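Local coordinates for protein AtxE2 (Asticcacaulis excentricus, PDB 5TXE) that hydrolyses the isopeptide bond of the lasso peptides astexin-2 and astexin-3, recognising chiefly their threaded loop and converting them to linear peptides, at residues Arg75-Asp78 / Leu83-Phe86; Gly106-Trp111 / Val639-Ala644; Glu322-Asn327 / Thr406-Asn411; Ser472-Gln477 / Ile483-Ala488. The protein carries 1 engineered substitution. All blocks are in the same frame, centred on the assembly; numbering follows the deposited sequence.

Interaction 1. Residues Arg75-Asp78 / Leu83-Phe86; sequences RQAD and LNVF
Arg75 lies along Phe86 and ends on Asn84, tying together the two strands of an antiparallel beta hairpin. Its CB starts beside the phenyl ring, 3.6 Å from Phe86 CE1. CG and CD follow the ring too, CD 3.4 Å from that CE1, and each is also 3.4 Å from Asn84 OD1. The chain is straight as far as CD and then bends at chi3 (65°), which swings the guanidinium back across the hairpin. There NH1 of Arg75 donates to OD1 of Asn84 at 2.9 Å, nearly straight at 161°. The oxygen lies in the guanidinium plane, the amide almost upright to it (81°). NH2 points to Asp48 in a long, weak ion pair. Arginine suits this place because its methylenes cover an aromatic ring while its polar end reaches an amide oxygen. Ala77, on the same face, is small enough to leave room for that amide. Gln76 pairs with Val85, and Asp78 with Leu83, each through two backbone hydrogen bonds; these side chains take the other face. Asp78 OD1 accepts from Val80 N, ahead in the connecting loop. Strands 69-78 and 83-92 share their sheet with 48-49, 61-63 and 100-104; Tyr108 packs on Asn84 and Phe86, and Pro643 of helix 643-662 on Ala77 and Asn84.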
loop_
_atom_site.group_PDB
_atom_site.type_symbol
_atom_site.label_atom_id
_atom_site.label_comp_id
_atom_site.label_asym_id
_atom_site.label_seq_id
_atom_site.Cartn_x
_atom_site.Cartn_y
_atom_site.Cartn_z
ATOM N N ARG A 75 -5.410 5.865 -13.531
ATOM C CA ARG A 75 -4.239 6.692 -13.404
ATOM C C ARG A 75 -3.185 6.067 -14.276
ATOM O O ARG A 75 -2.941 4.849 -14.238
ATOM C CB ARG A 75 -3.718 6.666 -11.963
ATOM C CG ARG A 75 -2.414 7.421 -11.790
ATOM C CD ARG A 75 -1.930 7.406 -10.340
ATOM N NE ARG A 75 -1.580 6.076 -9.872
ATOM C CZ ARG A 75 -0.504 5.397 -10.232
ATOM N NH1 ARG A 75 0.405 5.900 -11.055
ATOM N NH2 ARG A 75 -0.322 4.186 -9.740
ATOM N N GLN A 76 -2.543 6.910 -15.051
ATOM C CA GLN A 76 -1.451 6.455 -15.853
ATOM C C GLN A 76 -0.255 7.415 -15.849
ATOM O O GLN A 76 -0.353 8.597 -16.143
ATOM C CB GLN A 76 -1.903 6.212 -17.271
ATOM C CG GLN A 76 -0.819 5.456 -18.056
ATOM C CD GLN A 76 -1.344 4.766 -19.275
ATOM O OE1 GLN A 76 -2.561 4.672 -19.512
ATOM N NE2 GLN A 76 -0.439 4.287 -20.063
ATOM N N ALA A 77 0.899 6.855 -15.561
ATOM C CA ALA A 77 2.094 7.662 -15.308
ATOM C C ALA A 77 2.873 7.882 -16.584
ATOM O O ALA A 77 3.042 6.955 -17.391
ATOM C CB ALA A 77 2.973 6.950 -14.268
ATOM N N ASP A 78 3.417 9.087 -16.716
ATOM C CA ASP A 78 4.226 9.442 -17.875
ATOM C C ASP A 78 5.521 10.025 -17.373
ATOM O O ASP A 78 5.527 11.134 -16.856
ATOM C CB ASP A 78 3.503 10.464 -18.754
ATOM C CG ASP A 78 4.343 10.873 -20.002
ATOM O OD1 ASP A 78 5.533 10.478 -20.151
ATOM O OD2 ASP A 78 3.796 11.588 -20.867
ATOM N N LEU A 83 4.411 13.382 -15.050
ATOM C CA LEU A 83 3.048 13.614 -14.589
ATOM C C LEU A 83 2.208 12.379 -14.729
ATOM O O LEU A 83 2.315 11.650 -15.717
ATOM C CB LEU A 83 2.377 14.701 -15.431
ATOM C CG LEU A 83 2.763 16.159 -15.151
ATOM C CD1 LEU A 83 2.132 17.094 -16.221
ATOM C CD2 LEU A 83 2.380 16.648 -13.762
ATOM N N ASN A 84 1.432 12.108 -13.692
ATOM C CA ASN A 84 0.301 11.222 -13.798
ATOM C C ASN A 84 -0.847 11.880 -14.525
ATOM O O ASN A 84 -1.095 13.069 -14.377
ATOM C CB ASN A 84 -0.160 10.823 -12.409
ATOM C CG ASN A 84 0.765 9.773 -11.783
ATOM O OD1 ASN A 84 0.702 8.607 -12.137
ATOM N ND2 ASN A 84 1.633 10.199 -10.901
ATOM N N VAL A 85 -1.514 11.093 -15.338
ATOM C CA VAL A 85 -2.726 11.508 -16.015
ATOM C C VAL A 85 -3.903 10.709 -15.427
ATOM O O VAL A 85 -3.854 9.482 -15.421
ATOM C CB VAL A 85 -2.635 11.177 -17.524
ATOM C CG1 VAL A 85 -3.913 11.614 -18.231
ATOM C CG2 VAL A 85 -1.439 11.924 -18.113
ATOM N N PHE A 86 -4.888 11.415 -14.910
ATOM C CA PHE A 86 -6.064 10.778 -14.337
ATOM C C PHE A 86 -7.285 10.897 -15.261
ATOM O O PHE A 86 -7.480 11.910 -15.887
ATOM C CB PHE A 86 -6.392 11.406 -12.990
ATOM C CG PHE A 86 -5.344 11.180 -11.953
ATOM C CD1 PHE A 86 -5.361 10.021 -11.204
ATOM C CD2 PHE A 86 -4.342 12.100 -11.740
ATOM C CE1 PHE A 86 -4.414 9.784 -10.242
ATOM C CE2 PHE A 86 -3.392 11.869 -10.770
ATOM C CZ PHE A 86 -3.432 10.704 -10.031
#

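Interaction 2. Residues Gly106-Trp111 / Val639-Ala644; sequences GEYLFW and VKWQPA
Tyr108, Phe110 and Trp641 form an aromatic cluster where the loop after strand 100-104 meets the loop leading into helix 643-662 of the prolyl oligopeptidase-family hydrolase domain. Trp641 occupies the middle of it. With chi1 at 68°, its CG sits between the backbone N and the carbonyl carbon, and this turns one indole face to Phe110; CB, fixed by the backbone, points at Tyr108. Phe110 comes in edge-on: its ring is turned 82° from the five-membered ring, a T-shaped pair with centroids 4.9 Å apart. Gln642 CG covers the opposite indole face. The tyrosine, CG anti to the backbone N (chi1 -170°), offers a ring face, and Trp641 CB makes a CH-pi contact 3.9 Å from the Tyr108 ring centroid. The two rings slide past each other obliquely, with Tyr108 CB 3.8 Å from Trp641 CE3. Tyrosine and tryptophan suit a partly buried seam because each adds a polar group to a broad apolar surface: Tyr108 OH bonds to Gly125 O, Trp641 NE1 to Asn635 O. The side chain of Phe110 is about 9 Å from that of His638, inferred to be part of the charge relay; Val639 and Trp111 pack on the bound lasso peptide. At the T-shaped contact, Phe110 CZ lies 3.7 Å from Trp641 CD1.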
loop_
_atom_site.group_PDB
_atom_site.type_symbol
_atom_site.label_atom_id
_atom_site.label_comp_id
_atom_site.label_asym_id
_atom_site.label_seq_id
_atom_site.Cartn_x
_atom_site.Cartn_y
_atom_site.Cartn_z
ATOM N N GLY A 106 -6.516 16.575 -13.507
ATOM C CA GLY A 106 -6.324 16.650 -12.093
ATOM C C GLY A 106 -4.885 16.312 -11.700
ATOM O O GLY A 106 -4.151 15.673 -12.455
ATOM N N GLU A 107 -4.544 16.757 -10.490
ATOM C CA GLU A 107 -3.264 16.519 -9.875
ATOM C C GLU A 107 -3.315 15.281 -8.960
ATOM O O GLU A 107 -4.389 14.882 -8.487
ATOM C CB GLU A 107 -2.885 17.715 -9.030
ATOM C CG GLU A 107 -2.445 18.943 -9.804
ATOM C CD GLU A 107 -2.236 20.178 -8.913
ATOM O OE1 GLU A 107 -2.746 20.272 -7.793
ATOM O OE2 GLU A 107 -1.563 21.130 -9.343
ATOM N N TYR A 108 -2.137 14.733 -8.654
ATOM C CA TYR A 108 -2.008 13.594 -7.768
ATOM C C TYR A 108 -2.423 14.048 -6.401
ATOM O O TYR A 108 -1.809 14.897 -5.820
ATOM C CB TYR A 108 -0.585 13.073 -7.795
ATOM C CG TYR A 108 -0.293 11.763 -7.119
ATOM C CD1 TYR A 108 -0.136 11.704 -5.746
ATOM C CD2 TYR A 108 -0.041 10.632 -7.848
ATOM C CE1 TYR A 108 0.218 10.542 -5.115
ATOM C CE2 TYR A 108 0.307 9.422 -7.217
ATOM C CZ TYR A 108 0.428 9.374 -5.855
ATOM O OH TYR A 108 0.759 8.216 -5.157
ATOM N N LEU A 109 -3.520 13.470 -5.919
ATOM C CA LEU A 109 -4.147 13.848 -4.662
ATOM C C LEU A 109 -3.706 12.879 -3.555
ATOM O O LEU A 109 -4.024 11.689 -3.576
ATOM C CB LEU A 109 -5.661 13.852 -4.831
ATOM C CG LEU A 109 -6.493 14.655 -3.854
ATOM C CD1 LEU A 109 -7.958 14.576 -4.224
ATOM C CD2 LEU A 109 -6.334 14.201 -2.418
ATOM N N PHE A 110 -2.945 13.384 -2.600
ATOM C CA PHE A 110 -2.376 12.518 -1.598
ATOM C C PHE A 110 -3.439 12.009 -0.609
ATOM O O PHE A 110 -4.295 12.758 -0.183
ATOM C CB PHE A 110 -1.290 13.242 -0.820
ATOM C CG PHE A 110 -0.049 13.472 -1.617
ATOM C CD1 PHE A 110 0.704 12.414 -2.080
ATOM C CD2 PHE A 110 0.376 14.776 -1.909
ATOM C CE1 PHE A 110 1.850 12.606 -2.856
ATOM C CE2 PHE A 110 1.515 14.988 -2.677
ATOM C CZ PHE A 110 2.239 13.888 -3.156
ATOM N N TRP A 111 -3.304 10.762 -0.201
ATOM C CA TRP A 111 -4.084 10.243 0.901
ATOM C C TRP A 111 -3.482 10.758 2.181
ATOM O O TRP A 111 -2.329 10.475 2.458
ATOM C CB TRP A 111 -4.002 8.710 0.864
ATOM C CG TRP A 111 -4.931 7.972 1.798
ATOM C CD1 TRP A 111 -5.756 8.502 2.760
ATOM C CD2 TRP A 111 -5.110 6.549 1.854
ATOM N NE1 TRP A 111 -6.420 7.484 3.406
ATOM C CE2 TRP A 111 -6.039 6.285 2.865
ATOM C CE3 TRP A 111 -4.561 5.471 1.141
ATOM C CZ2 TRP A 111 -6.498 4.992 3.131
ATOM C CZ3 TRP A 111 -4.973 4.187 1.442
ATOM C CH2 TRP A 111 -5.939 3.962 2.430
ATOM N N VAL A 639 6.620 7.014 0.238
ATOM C CA VAL A 639 6.406 6.332 -1.053
ATOM C C VAL A 639 6.462 7.399 -2.176
ATOM O O VAL A 639 5.846 8.476 -2.038
ATOM C CB VAL A 639 5.030 5.665 -1.020
ATOM C CG1 VAL A 639 4.599 5.201 -2.389
ATOM C CG2 VAL A 639 5.060 4.496 -0.040
ATOM N N LYS A 640 7.167 7.122 -3.270
ATOM C CA LYS A 640 7.434 8.144 -4.269
ATOM C C LYS A 640 6.277 8.253 -5.221
ATOM O O LYS A 640 5.613 7.295 -5.435
ATOM C CB LYS A 640 8.737 7.911 -5.012
ATOM C CG LYS A 640 9.943 7.994 -4.113
ATOM C CD LYS A 640 11.207 7.633 -4.859
ATOM C CE LYS A 640 12.440 7.727 -3.980
ATOM N NZ LYS A 640 12.561 6.585 -3.024
ATOM N N TRP A 641 6.014 9.460 -5.713
ATOM C CA TRP A 641 4.816 9.717 -6.499
ATOM C C TRP A 641 5.132 10.229 -7.902
ATOM O O TRP A 641 4.276 10.138 -8.803
ATOM C CB TRP A 641 3.925 10.700 -5.731
ATOM C CG TRP A 641 4.455 12.063 -5.593
ATOM C CD1 TRP A 641 5.346 12.487 -4.678
ATOM C CD2 TRP A 641 4.054 13.251 -6.358
ATOM N NE1 TRP A 641 5.578 13.859 -4.848
ATOM C CE2 TRP A 641 4.800 14.328 -5.877
ATOM C CE3 TRP A 641 3.160 13.477 -7.407
ATOM C CZ2 TRP A 641 4.672 15.627 -6.388
ATOM C CZ3 TRP A 641 3.041 14.766 -7.929
ATOM C CH2 TRP A 641 3.790 15.828 -7.401
ATOM N N GLN A 642 6.346 10.766 -8.133
ATOM C CA GLN A 642 6.638 11.396 -9.426
ATOM C C GLN A 642 7.176 10.365 -10.411
ATOM O O GLN A 642 8.132 9.658 -10.124
ATOM C CB GLN A 642 7.616 12.566 -9.295
ATOM C CG GLN A 642 7.162 13.658 -8.335
ATOM C CD GLN A 642 8.087 14.866 -8.344
ATOM O OE1 GLN A 642 8.549 15.296 -9.373
ATOM N NE2 GLN A 642 8.372 15.376 -7.193
ATOM N N PRO A 643 6.500 10.213 -11.554
ATOM C CA PRO A 643 6.865 9.141 -12.471
ATOM C C PRO A 643 8.315 9.150 -12.937
ATOM O O PRO A 643 8.903 8.064 -13.086
ATOM C CB PRO A 643 5.938 9.367 -13.648
ATOM C CG PRO A 643 4.723 10.010 -13.020
ATOM C CD PRO A 643 5.299 10.933 -12.001
ATOM N N ALA A 644 8.899 10.333 -13.182
ATOM C CA ALA A 644 10.299 10.373 -13.620
ATOM C C ALA A 644 11.190 9.831 -12.527
ATOM O O ALA A 644 12.168 9.133 -12.777
ATOM C CB ALA A 644 10.717 11.786 -13.987
#

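Interaction 3. Residues Glu322-Asn327 / Thr406-Asn411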
loop_
_atom_site.group_PDB
_atom_site.type_symbol
_atom_site.label_atom_id
_atom_site.label_comp_id
_atom_site.label_asym_id
_atom_site.label_seq_id
_atom_site.Cartn_x
_atom_site.Cartn_y
_atom_site.Cartn_z
ATOM N N GLU A 322 -7.466 -17.705 2.443
ATOM C CA GLU A 322 -7.298 -19.080 2.873
ATOM C C GLU A 322 -6.135 -19.772 2.120
ATOM O O GLU A 322 -5.454 -19.152 1.333
ATOM C CB GLU A 322 -8.620 -19.856 2.678
ATOM C CG GLU A 322 -9.108 -19.920 1.250
ATOM C CD GLU A 322 -10.435 -20.680 1.137
ATOM O OE1 GLU A 322 -11.329 -20.455 1.983
ATOM O OE2 GLU A 322 -10.587 -21.486 0.183
ATOM N N GLY A 323 -5.933 -21.054 2.393
ATOM C CA GLY A 323 -4.860 -21.848 1.842
ATOM C C GLY A 323 -3.590 -21.684 2.672
ATOM O O GLY A 323 -3.579 -20.975 3.677
ATOM N N TRP A 324 -2.503 -22.307 2.228
ATOM C CA TRP A 324 -1.224 -22.215 2.933
ATOM C C TRP A 324 -0.811 -20.721 3.137
ATOM O O TRP A 324 -0.788 -19.929 2.178
ATOM C CB TRP A 324 -0.161 -22.918 2.121
ATOM C CG TRP A 324 1.173 -23.018 2.791
ATOM C CD1 TRP A 324 2.220 -22.191 2.630
ATOM C CD2 TRP A 324 1.623 -24.077 3.643
ATOM N NE1 TRP A 324 3.302 -22.641 3.343
ATOM C CE2 TRP A 324 2.954 -23.793 3.988
ATOM C CE3 TRP A 324 1.019 -25.234 4.159
ATOM C CZ2 TRP A 324 3.700 -24.617 4.825
ATOM C CZ3 TRP A 324 1.759 -26.063 4.985
ATOM C CH2 TRP A 324 3.096 -25.742 5.321
ATOM N N ALA A 325 -0.528 -20.348 4.375
ATOM C CA ALA A 325 -0.111 -18.988 4.678
ATOM C C ALA A 325 -1.106 -17.987 4.136
ATOM O O ALA A 325 -0.722 -16.893 3.767
ATOM C CB ALA A 325 1.280 -18.708 4.084
ATOM N N SER A 326 -2.379 -18.362 4.056
ATOM C CA SER A 326 -3.426 -17.471 3.550
ATOM C C SER A 326 -3.165 -16.946 2.154
ATOM O O SER A 326 -3.609 -15.865 1.828
ATOM C CB SER A 326 -3.630 -16.265 4.495
ATOM O OG SER A 326 -4.155 -16.729 5.717
ATOM N N ASN A 327 -2.460 -17.698 1.326
ATOM C CA ASN A 327 -2.065 -17.148 0.022
ATOM C C ASN A 327 -3.200 -16.913 -1.012
ATOM O O ASN A 327 -3.022 -16.132 -1.963
ATOM C CB ASN A 327 -0.965 -17.991 -0.578
ATOM C CG ASN A 327 -1.470 -19.222 -1.281
ATOM O OD1 ASN A 327 -1.612 -19.233 -2.492
ATOM N ND2 ASN A 327 -1.751 -20.252 -0.532
ATOM N N THR A 406 6.349 -22.309 -1.272
ATOM C CA THR A 406 5.793 -22.516 0.028
ATOM C C THR A 406 6.716 -23.301 0.896
ATOM O O THR A 406 7.397 -24.241 0.464
ATOM C CB THR A 406 4.468 -23.297 -0.041
ATOM O OG1 THR A 406 4.699 -24.521 -0.708
ATOM C CG2 THR A 406 3.351 -22.508 -0.783
ATOM N N LEU A 407 6.768 -22.893 2.147
ATOM C CA LEU A 407 7.516 -23.618 3.100
ATOM C C LEU A 407 7.041 -23.266 4.513
ATOM O O LEU A 407 6.207 -22.355 4.707
ATOM C CB LEU A 407 9.020 -23.398 2.930
ATOM C CG LEU A 407 9.630 -22.000 3.095
ATOM C CD1 LEU A 407 9.781 -21.565 4.551
ATOM C CD2 LEU A 407 11.015 -22.024 2.429
ATOM N N ARG A 408 7.512 -24.045 5.478
ATOM C CA ARG A 408 7.228 -23.770 6.847
ATOM C C ARG A 408 8.570 -23.351 7.319
ATOM O O ARG A 408 9.555 -23.988 6.961
ATOM C CB ARG A 408 6.743 -25.001 7.591
ATOM C CG ARG A 408 6.187 -24.651 8.963
ATOM C CD ARG A 408 5.632 -25.874 9.690
ATOM N NE ARG A 408 4.398 -26.429 9.123
ATOM C CZ ARG A 408 3.183 -25.942 9.330
ATOM N NH1 ARG A 408 2.986 -24.826 10.034
ATOM N NH2 ARG A 408 2.133 -26.542 8.787
ATOM N N ASN A 409 8.625 -22.261 8.063
ATOM C CA ASN A 409 9.900 -21.745 8.480
ATOM C C ASN A 409 10.336 -22.424 9.762
ATOM O O ASN A 409 9.571 -23.206 10.352
ATOM C CB ASN A 409 9.899 -20.196 8.546
ATOM C CG ASN A 409 9.179 -19.608 9.742
ATOM O OD1 ASN A 409 8.837 -20.289 10.684
ATOM N ND2 ASN A 409 8.909 -18.281 9.678
ATOM N N ARG A 410 11.555 -22.107 10.190
ATOM C CA ARG A 410 12.136 -22.722 11.373
ATOM C C ARG A 410 11.353 -22.431 12.659
ATOM O O ARG A 410 11.471 -23.148 13.639
ATOM C CB ARG A 410 13.641 -22.400 11.482
ATOM C CG ARG A 410 14.157 -20.945 11.358
ATOM C CD ARG A 410 15.633 -20.929 11.791
ATOM N NE ARG A 410 16.627 -20.224 10.991
ATOM C CZ ARG A 410 17.034 -20.540 9.761
ATOM N NH1 ARG A 410 16.456 -21.508 9.089
ATOM N NH2 ARG A 410 18.004 -19.842 9.186
ATOM N N ASN A 411 10.489 -21.438 12.657
ATOM C CA ASN A 411 9.637 -21.227 13.800
ATOM C C ASN A 411 8.277 -21.846 13.624
ATOM O O ASN A 411 7.352 -21.489 14.368
ATOM C CB ASN A 411 9.522 -19.729 14.027
ATOM C CG ASN A 411 10.886 -19.109 14.277
ATOM O OD1 ASN A 411 11.486 -18.429 13.430
ATOM N ND2 ASN A 411 11.407 -19.396 15.449
#
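Trp324 reaches from the turn between strands 315-322 and 328-335 to the edge strand 401-408 of the eight-stranded mixed sheet, the core of an alpha/beta-hydrolase fold. The close-fitting part is the indole edge from CD1 through NE1 to CZ2, set against the strand. There Thr406 CG2 lies 3.6 Å from Trp324 CD1, NE1 of Trp324 donates to Leu407 O at 3.2 Å, and CZ2 is 3.4 Å from the same oxygen. The bond is bent (138°), and although the oxygen is in the indole plane, the donor stands well above the carbonyl plane. Tryptophan suits the turn because it spans this distance with a broad apolar surface and still carries an N-H for a strand carbonyl. The far corner, CZ3 and CH2, is looser and lies beside the exposed Arg408: CH2 of Trp324 points at one face of the guanidinium, whose plane is turned 67° from the indole, with Arg408 NH2 3.7 Å from that CH2. A bend at chi3 (-70°) turns the group back to the ring, and NH1 bonds to Gly412 O. The turn is held by its own bonds. Buried Asn327 suits its place because N and ND2 can both grip Trp324 O, ND2 along a lone pair in the carbonyl plane, 2.9 Å from that oxygen.

Interaction 4. Residues Ser472-Gln477 / Ile483-Ala488; sequences SEASYQ and IAQSKA
Gln485 of helix 482-490 lies against the 3-10 turn 474-476, and van der Waals contact is all that joins the two segments directly. Its CG, anti to the backbone N (chi1 -173°), heads the extended side chain toward the turn and comes to 3.9 Å from Ala474 CB. The amide runs on past Ser475, whose CB is 3.8 Å from Gln485 NE2. Nearly one turn further along the helix, Ala488 CB lies 4.4 Å from Ala474 CB; alanine at both places lets the turn and helix come close together. Hydrogen bonds run within 472-477 or through Glu489, which belongs to the same helix as Gln485. Glu489 OE2 accepts from Gln485 NE2 and is also hydrogen-bonded to Ser472 OG, so one carboxylate bridges the two segments; glutamine suits its place because its other amide atom, OE1, takes a bond from Asn279 ND2. Within 472-477, Ser472 OG accepts from Ser475 N at 3.1 Å, a reach that the short side chain of serine allows. This bond makes an ST motif at the start of a 3-10 turn, in the connection between strand 463-467 of the hydrolase sheet and helix 482-490.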
loop_
_atom_site.group_PDB
_atom_site.type_symbol
_atom_site.label_atom_id
_atom_site.label_comp_id
_atom_site.label_asym_id
_atom_site.label_seq_id
_atom_site.Cartn_x
_atom_site.Cartn_y
_atom_site.Cartn_z
ATOM N N SER A 472 3.901 -13.107 12.467
ATOM C CA SER A 472 4.811 -13.163 13.594
ATOM C C SER A 472 4.316 -14.224 14.596
ATOM O O SER A 472 3.136 -14.539 14.616
ATOM C CB SER A 472 4.876 -11.832 14.311
ATOM O OG SER A 472 3.620 -11.541 14.878
ATOM N N GLU A 473 5.216 -14.714 15.436
ATOM C CA GLU A 473 4.844 -15.605 16.560
ATOM C C GLU A 473 3.808 -14.925 17.465
ATOM O O GLU A 473 2.835 -15.542 17.882
ATOM C CB GLU A 473 6.094 -15.981 17.364
ATOM C CG GLU A 473 7.140 -16.741 16.516
ATOM C CD GLU A 473 8.487 -17.016 17.203
ATOM O OE1 GLU A 473 8.465 -17.665 18.272
ATOM O OE2 GLU A 473 9.569 -16.611 16.663
ATOM N N ALA A 474 4.019 -13.636 17.742
ATOM C CA ALA A 474 3.130 -12.860 18.604
ATOM C C ALA A 474 1.715 -12.817 18.069
ATOM O O ALA A 474 0.774 -12.700 18.833
ATOM C CB ALA A 474 3.639 -11.437 18.767
ATOM N N SER A 475 1.552 -12.846 16.749
ATOM C CA SER A 475 0.209 -12.820 16.176
ATOM C C SER A 475 -0.578 -14.117 16.485
ATOM O O SER A 475 -1.789 -14.140 16.312
ATOM C CB SER A 475 0.278 -12.608 14.673
ATOM O OG SER A 475 0.816 -13.773 14.046
ATOM N N TYR A 476 0.117 -15.168 16.923
ATOM C CA TYR A 476 -0.503 -16.420 17.384
ATOM C C TYR A 476 -0.814 -16.477 18.904
ATOM O O TYR A 476 -1.257 -17.518 19.400
ATOM C CB TYR A 476 0.395 -17.624 17.012
ATOM C CG TYR A 476 0.398 -17.895 15.529
ATOM C CD1 TYR A 476 -0.689 -18.512 14.936
ATOM C CD2 TYR A 476 1.457 -17.498 14.718
ATOM C CE1 TYR A 476 -0.724 -18.743 13.587
ATOM C CE2 TYR A 476 1.439 -17.739 13.365
ATOM C CZ TYR A 476 0.339 -18.355 12.805
ATOM O OH TYR A 476 0.266 -18.601 11.461
ATOM N N GLN A 477 -0.598 -15.377 19.631
ATOM C CA GLN A 477 -0.764 -15.346 21.083
ATOM C C GLN A 477 -1.838 -14.320 21.439
ATOM O O GLN A 477 -2.263 -13.527 20.587
ATOM C CB GLN A 477 0.580 -14.994 21.754
ATOM C CG GLN A 477 1.688 -16.034 21.526
ATOM C CD GLN A 477 3.142 -15.511 21.649
ATOM O OE1 GLN A 477 3.405 -14.313 21.820
ATOM N NE2 GLN A 477 4.094 -16.434 21.551
ATOM N N ILE A 483 -0.835 -2.429 19.527
ATOM C CA ILE A 483 0.308 -1.712 20.087
ATOM C C ILE A 483 1.060 -2.637 21.075
ATOM O O ILE A 483 2.291 -2.739 21.000
ATOM C CB ILE A 483 -0.095 -0.353 20.732
ATOM C CG1 ILE A 483 -0.904 0.482 19.715
ATOM C CG2 ILE A 483 1.147 0.421 21.196
ATOM C CD1 ILE A 483 -1.352 1.839 20.220
ATOM N N ALA A 484 0.344 -3.335 21.948
ATOM C CA ALA A 484 0.994 -4.318 22.826
ATOM C C ALA A 484 1.630 -5.501 22.070
ATOM O O ALA A 484 2.627 -6.077 22.506
ATOM C CB ALA A 484 0.017 -4.850 23.866
ATOM N N GLN A 485 1.037 -5.873 20.945
ATOM C CA GLN A 485 1.562 -6.984 20.177
ATOM C C GLN A 485 2.897 -6.565 19.598
ATOM O O GLN A 485 3.869 -7.345 19.611
ATOM C CB GLN A 485 0.622 -7.354 19.014
ATOM C CG GLN A 485 1.023 -8.624 18.267
ATOM C CD GLN A 485 0.055 -8.958 17.131
ATOM O OE1 GLN A 485 -1.152 -9.135 17.337
ATOM N NE2 GLN A 485 0.585 -9.060 15.932
ATOM N N SER A 486 2.904 -5.344 19.043
ATOM C CA SER A 486 4.101 -4.733 18.475
ATOM C C SER A 486 5.229 -4.735 19.499
ATOM O O SER A 486 6.352 -5.059 19.160
ATOM C CB SER A 486 3.862 -3.294 17.961
ATOM O OG SER A 486 5.098 -2.754 17.482
ATOM N N LYS A 487 4.895 -4.414 20.744
ATOM C CA LYS A 487 5.871 -4.367 21.794
ATOM C C LYS A 487 6.502 -5.732 22.005
ATOM O O LYS A 487 7.738 -5.842 22.094
ATOM C CB LYS A 487 5.215 -3.875 23.050
ATOM C CG LYS A 487 6.160 -3.545 24.148
ATOM C CD LYS A 487 5.334 -2.975 25.288
ATOM C CE LYS A 487 6.044 -3.137 26.615
ATOM N NZ LYS A 487 7.339 -2.415 26.581
ATOM N N ALA A 488 5.694 -6.780 21.996
ATOM C CA ALA A 488 6.265 -8.135 22.029
ATOM C C ALA A 488 7.125 -8.487 20.789
ATOM O O ALA A 488 8.171 -9.131 20.917
ATOM C CB ALA A 488 5.167 -9.176 22.175
#

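In the fold
Interactions 1 and 2 adjoin, their centres 9 Å apart: the amide of Asn84 meets Tyr108 and Trp641. Interaction 1 holds the hairpin together, and interaction 2, with Asn84 and Pro643, joins its surroundings to the loop following the histidine inferred to belong to the charge relay. Across the chain's centre, about 35 Å from interaction 2 centre to centre, interaction 3 brings a turn of another antiparallel sheet to an edge strand of the hydrolase sheet. Interaction 4, about 18 Å from interaction 3 between centres, touches it through Asn411 and Glu473. In sequence, both fall between the two halves of interaction 2. Interactions 2 and 3 thus join the antiparallel-sheet region preceding the hydrolase domain, consistent with the family's beta-propeller, to that domain at two separated places.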